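Local coordinates for protein caspase-3 (Porites astreoides, PDB 6WI4) that probably cleaves protein substrates after aspartate as a cysteine protease of the caspase family, with a likely role in coral apoptosis, at residues V139-A143 with E144-V148; T191-N194 with A195-T199. All coordinates share one frame; numbering follows the deposited sequence.

Contact 1: residues V139-A143 with E144-V148; sequences VSVPA and EADFV
Val141 turns CG1 anti to its backbone N (chi1 176°), and this sends the methyl group forward to Ala145 and Asp146. Asp146 answers with CG placed beside its own backbone N (chi1 -51°), which swings the carboxylate back toward the valine. Between them the chain reverses in a type I beta turn from Pro142 to Ala145. The turn leads from a loop into strand 147-151 of the central sheet of the caspase domain, parallel to strand 123-128 and antiparallel to 217-220. Ala145 N donates to Pro142 O at 3.2 Å and closes the turn. The bond is fairly straight at the hydrogen (159°), but the donor sits well above the carbonyl plane of Pro142.

Two apolar touches pack the flank of the turn. Ala145 CB meets Val141 CG1 at 3.8 Å and lies more loosely against the proline ring, 4.4 Å from Pro142 CD. Val141 CG1 also touches Asp146 OD2 at 3.4 Å, and the two side chains cross at about a right angle. This is a methyl resting against a carboxylate oxygen, not a polar bond. The charge of Asp146 is met elsewhere. Its OD1 takes a salt bridge from Arg223 and a hydrogen bond with Tyr4, which probably stabilises the buried carboxylate in its ionised form. OD2 is also hydrogen-bonded outside the two segments. Arg223 also touches the side chains of Val141 and Ala145.

Beyond the turn, Phe147 enters the strand. Its backbone bonds to Met221, and its ring makes a cation-pi contact with Lys123. The ring reaches back to the turn by its edge. There Phe147 CE1 comes 3.6 Å from Ala143 O, which lies near the plane of the ring.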
loop_
_atom_site.group_PDB
_atom_site.type_symbol
_atom_site.label_atom_id
_atom_site.label_comp_id
_atom_site.label_asym_id
_atom_site.label_seq_id
_atom_site.Cartn_x
_atom_site.Cartn_y
_atom_site.Cartn_z
ATOM N N VAL A 139 -15.669 -8.654 25.107
ATOM C CA VAL A 139 -16.257 -8.894 23.798
ATOM C C VAL A 139 -16.006 -7.698 22.876
ATOM O O VAL A 139 -16.479 -7.668 21.739
ATOM C CB VAL A 139 -17.767 -9.207 23.909
ATOM C CG1 VAL A 139 -18.581 -7.921 24.032
ATOM C CG2 VAL A 139 -18.234 -10.045 22.721
ATOM N N SER A 140 -15.269 -6.704 23.366
ATOM C CA SER A 140 -14.785 -5.664 22.470
ATOM C C SER A 140 -13.746 -6.244 21.517
ATOM O O SER A 140 -13.100 -7.251 21.808
ATOM C CB SER A 140 -14.179 -4.500 23.255
ATOM O OG SER A 140 -12.959 -4.872 23.883
ATOM N N VAL A 141 -13.595 -5.597 20.368
ATOM C CA VAL A 141 -12.582 -6.007 19.389
ATOM C C VAL A 141 -11.248 -5.380 19.777
ATOM O O VAL A 141 -11.190 -4.160 19.999
ATOM C CB VAL A 141 -12.991 -5.591 17.979
ATOM C CG1 VAL A 141 -11.881 -5.946 16.995
ATOM C CG2 VAL A 141 -14.306 -6.256 17.574
ATOM N N PRO A 142 -10.171 -6.155 19.865
ATOM C CA PRO A 142 -8.888 -5.593 20.297
ATOM C C PRO A 142 -8.344 -4.576 19.306
ATOM O O PRO A 142 -8.695 -4.555 18.122
ATOM C CB PRO A 142 -7.973 -6.814 20.393
ATOM C CG PRO A 142 -8.898 -7.985 20.513
ATOM C CD PRO A 142 -10.114 -7.617 19.725
ATOM N N ALA A 143 -7.441 -3.739 19.823
ATOM C CA ALA A 143 -7.005 -2.553 19.094
ATOM C C ALA A 143 -6.274 -2.910 17.805
ATOM O O ALA A 143 -6.464 -2.247 16.773
ATOM C CB ALA A 143 -6.111 -1.697 19.988
ATOM N N GLU A 144 -5.411 -3.925 17.852
ATOM C CA GLU A 144 -4.599 -4.293 16.698
ATOM C C GLU A 144 -5.341 -5.169 15.699
ATOM O O GLU A 144 -4.754 -5.531 14.678
ATOM C CB GLU A 144 -3.316 -5.018 17.140
ATOM C CG GLU A 144 -2.340 -4.167 17.957
ATOM C CD GLU A 144 -1.550 -3.171 17.123
ATOM O OE1 GLU A 144 -1.651 -3.211 15.880
ATOM O OE2 GLU A 144 -0.803 -2.354 17.715
ATOM N N ALA A 145 -6.596 -5.529 15.953
ATOM C CA ALA A 145 -7.307 -6.379 15.010
ATOM C C ALA A 145 -7.782 -5.599 13.781
ATOM O O ALA A 145 -7.932 -4.371 13.794
ATOM C CB ALA A 145 -8.510 -7.053 15.679
ATOM N N ASP A 146 -8.016 -6.348 12.700
ATOM C CA ASP A 146 -8.671 -5.880 11.479
ATOM C C ASP A 146 -7.778 -4.977 10.637
ATOM O O ASP A 146 -8.262 -4.323 9.709
ATOM C CB ASP A 146 -10.008 -5.182 11.779
ATOM C CG ASP A 146 -10.907 -6.014 12.672
ATOM O OD1 ASP A 146 -11.102 -7.212 12.368
ATOM O OD2 ASP A 146 -11.403 -5.476 13.678
ATOM N N PHE A 147 -6.479 -4.965 10.903
ATOM C CA PHE A 147 -5.492 -4.399 9.994
ATOM C C PHE A 147 -5.044 -5.449 8.985
ATOM O O PHE A 147 -4.937 -6.636 9.302
ATOM C CB PHE A 147 -4.250 -3.910 10.739
ATOM C CG PHE A 147 -4.438 -2.644 11.528
ATOM C CD1 PHE A 147 -4.903 -2.687 12.829
ATOM C CD2 PHE A 147 -4.105 -1.421 10.973
ATOM C CE1 PHE A 147 -5.049 -1.538 13.563
ATOM C CE2 PHE A 147 -4.247 -0.264 11.696
ATOM C CZ PHE A 147 -4.722 -0.316 12.993
ATOM N N VAL A 148 -4.742 -4.994 7.773
ATOM C CA VAL A 148 -4.040 -5.819 6.796
ATOM C C VAL A 148 -3.019 -4.930 6.103
ATOM O O VAL A 148 -3.330 -3.795 5.725
ATOM C CB VAL A 148 -5.001 -6.502 5.797
ATOM C CG1 VAL A 148 -5.884 -5.497 5.049
ATOM C CG2 VAL A 148 -4.220 -7.374 4.839
#

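Contact 2: residues T191-N194 with A195-T199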
loop_
_atom_site.group_PDB
_atom_site.type_symbol
_atom_site.label_atom_id
_atom_site.label_comp_id
_atom_site.label_asym_id
_atom_site.label_seq_id
_atom_site.Cartn_x
_atom_site.Cartn_y
_atom_site.Cartn_z
ATOM N N THR A 191 -2.886 -12.989 -2.713
ATOM C CA THR A 191 -2.159 -14.195 -3.107
ATOM C C THR A 191 -1.934 -14.221 -4.615
ATOM O O THR A 191 -0.839 -14.554 -5.085
ATOM C CB THR A 191 -2.925 -15.429 -2.635
ATOM O OG1 THR A 191 -2.980 -15.425 -1.203
ATOM C CG2 THR A 191 -2.226 -16.716 -3.084
ATOM N N ARG A 192 -2.952 -13.840 -5.389
ATOM C CA ARG A 192 -2.781 -13.791 -6.837
ATOM C C ARG A 192 -1.823 -12.683 -7.246
ATOM O O ARG A 192 -1.095 -12.824 -8.237
ATOM C CB ARG A 192 -4.142 -13.623 -7.501
ATOM C CG ARG A 192 -4.859 -14.971 -7.627
ATOM C CD ARG A 192 -6.347 -14.871 -7.485
ATOM N NE ARG A 192 -6.931 -16.213 -7.469
ATOM C CZ ARG A 192 -7.016 -16.973 -6.380
ATOM N NH1 ARG A 192 -6.559 -16.522 -5.214
ATOM N NH2 ARG A 192 -7.558 -18.183 -6.449
ATOM N N VAL A 193 -1.805 -11.577 -6.499
ATOM C CA VAL A 193 -0.835 -10.524 -6.780
ATOM C C VAL A 193 0.581 -11.055 -6.600
ATOM O O VAL A 193 1.465 -10.827 -7.436
ATOM C CB VAL A 193 -1.094 -9.304 -5.881
ATOM C CG1 VAL A 193 0.072 -8.301 -5.976
ATOM C CG2 VAL A 193 -2.394 -8.626 -6.288
ATOM N N ASN A 194 0.813 -11.780 -5.510
ATOM C CA ASN A 194 2.135 -12.352 -5.290
ATOM C C ASN A 194 2.506 -13.360 -6.371
ATOM O O ASN A 194 3.663 -13.409 -6.809
ATOM C CB ASN A 194 2.205 -13.007 -3.919
ATOM C CG ASN A 194 3.599 -13.510 -3.601
ATOM O OD1 ASN A 194 4.599 -13.025 -4.147
ATOM N ND2 ASN A 194 3.671 -14.510 -2.738
ATOM N N ALA A 195 1.549 -14.188 -6.804
ATOM C CA ALA A 195 1.830 -15.124 -7.893
ATOM C C ALA A 195 2.320 -14.385 -9.128
ATOM O O ALA A 195 3.243 -14.844 -9.811
ATOM C CB ALA A 195 0.585 -15.945 -8.221
ATOM N N MET A 196 1.727 -13.227 -9.409
ATOM C CA MET A 196 2.114 -12.431 -10.570
ATOM C C MET A 196 3.460 -11.743 -10.354
ATOM O O MET A 196 4.337 -11.793 -11.225
ATOM C CB MET A 196 1.007 -11.415 -10.863
ATOM C CG MET A 196 1.170 -10.616 -12.133
ATOM S SD MET A 196 -0.348 -9.680 -12.455
ATOM C CE MET A 196 -1.580 -10.970 -12.444
ATOM N N VAL A 197 3.652 -11.103 -9.195
ATOM C CA VAL A 197 4.927 -10.441 -8.913
ATOM C C VAL A 197 6.078 -11.433 -8.993
ATOM O O VAL A 197 7.175 -11.101 -9.464
ATOM C CB VAL A 197 4.873 -9.737 -7.541
ATOM C CG1 VAL A 197 6.255 -9.287 -7.113
ATOM C CG2 VAL A 197 3.922 -8.533 -7.602
ATOM N N SER A 198 5.840 -12.675 -8.554
ATOM C CA SER A 198 6.849 -13.724 -8.500
ATOM C C SER A 198 7.264 -14.232 -9.878
ATOM O O SER A 198 8.123 -15.120 -9.944
ATOM C CB SER A 198 6.327 -14.881 -7.646
ATOM O OG SER A 198 6.271 -14.505 -6.275
ATOM N N THR A 199 6.688 -13.711 -10.962
ATOM C CA THR A 199 7.128 -14.092 -12.302
ATOM C C THR A 199 8.018 -13.045 -12.965
ATOM O O THR A 199 8.677 -13.364 -13.964
ATOM C CB THR A 199 5.925 -14.391 -13.210
ATOM O OG1 THR A 199 5.174 -13.197 -13.456
ATOM C CG2 THR A 199 5.017 -15.444 -12.574
#
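Ser198 places OG beside its own backbone N (chi1 -70°), which turns the hydroxyl back along the chain onto Asn194 O. Residues 191-197 are the last turns of helix 186-197, and Ser198 and Thr199 follow it. Ser198 OG donates to Asn194 O at 2.9 Å. Ser198 N donates to the same oxygen, and the two donors come from opposite faces of the carbonyl plane. Asn194 has CG anti to its backbone N (chi1 -175°), so its amide stands beside the carbonyl carbon. Asn194 OD1 thus lies 3.1 Å from Ser198 OG but takes its hydrogen bond from Ser216 N. With an alanine at Ser198 the second donor is gone, and Asn194 O is likely to be held from one face only, by the backbone N-H.

Thr199 OG1 donates to Met196 O at 2.8 Å, in the carbonyl plane and on a lone pair. The buried side is apolar. Val193 CG1 and Val197 CG2 meet at 4.2 Å, one turn apart, and Val197 CG2 also rests on Val193 O at 3.4 Å.

Val193 and Met196 pack on helix 168-180, while Asn194 and Ser198 touch Val215, in the loop just before strand 217-220.

How the contacts relate
Both contacts are local and partly buried, and both lie in the one caspase domain. Contact 1 leads into the central sheet, at the start of strand 147-151. Contact 2 ends a helix that packs on helix 168-180. Their centres are about 28 Å apart, and their nearest atoms about 10 Å, so they do not touch. Contact 1 has a single backbone bond, a few apolar touches and a buried charge paired outside the turn. Contact 2 is richer in hydrogen bonds, with successive helical bonds and two side-chain hydroxyls turned onto backbone carbonyls. Contact 1 buries Ala145, Asp146 and Phe147; contact 2 buries Val193 and Val197. Both also have exposed residues.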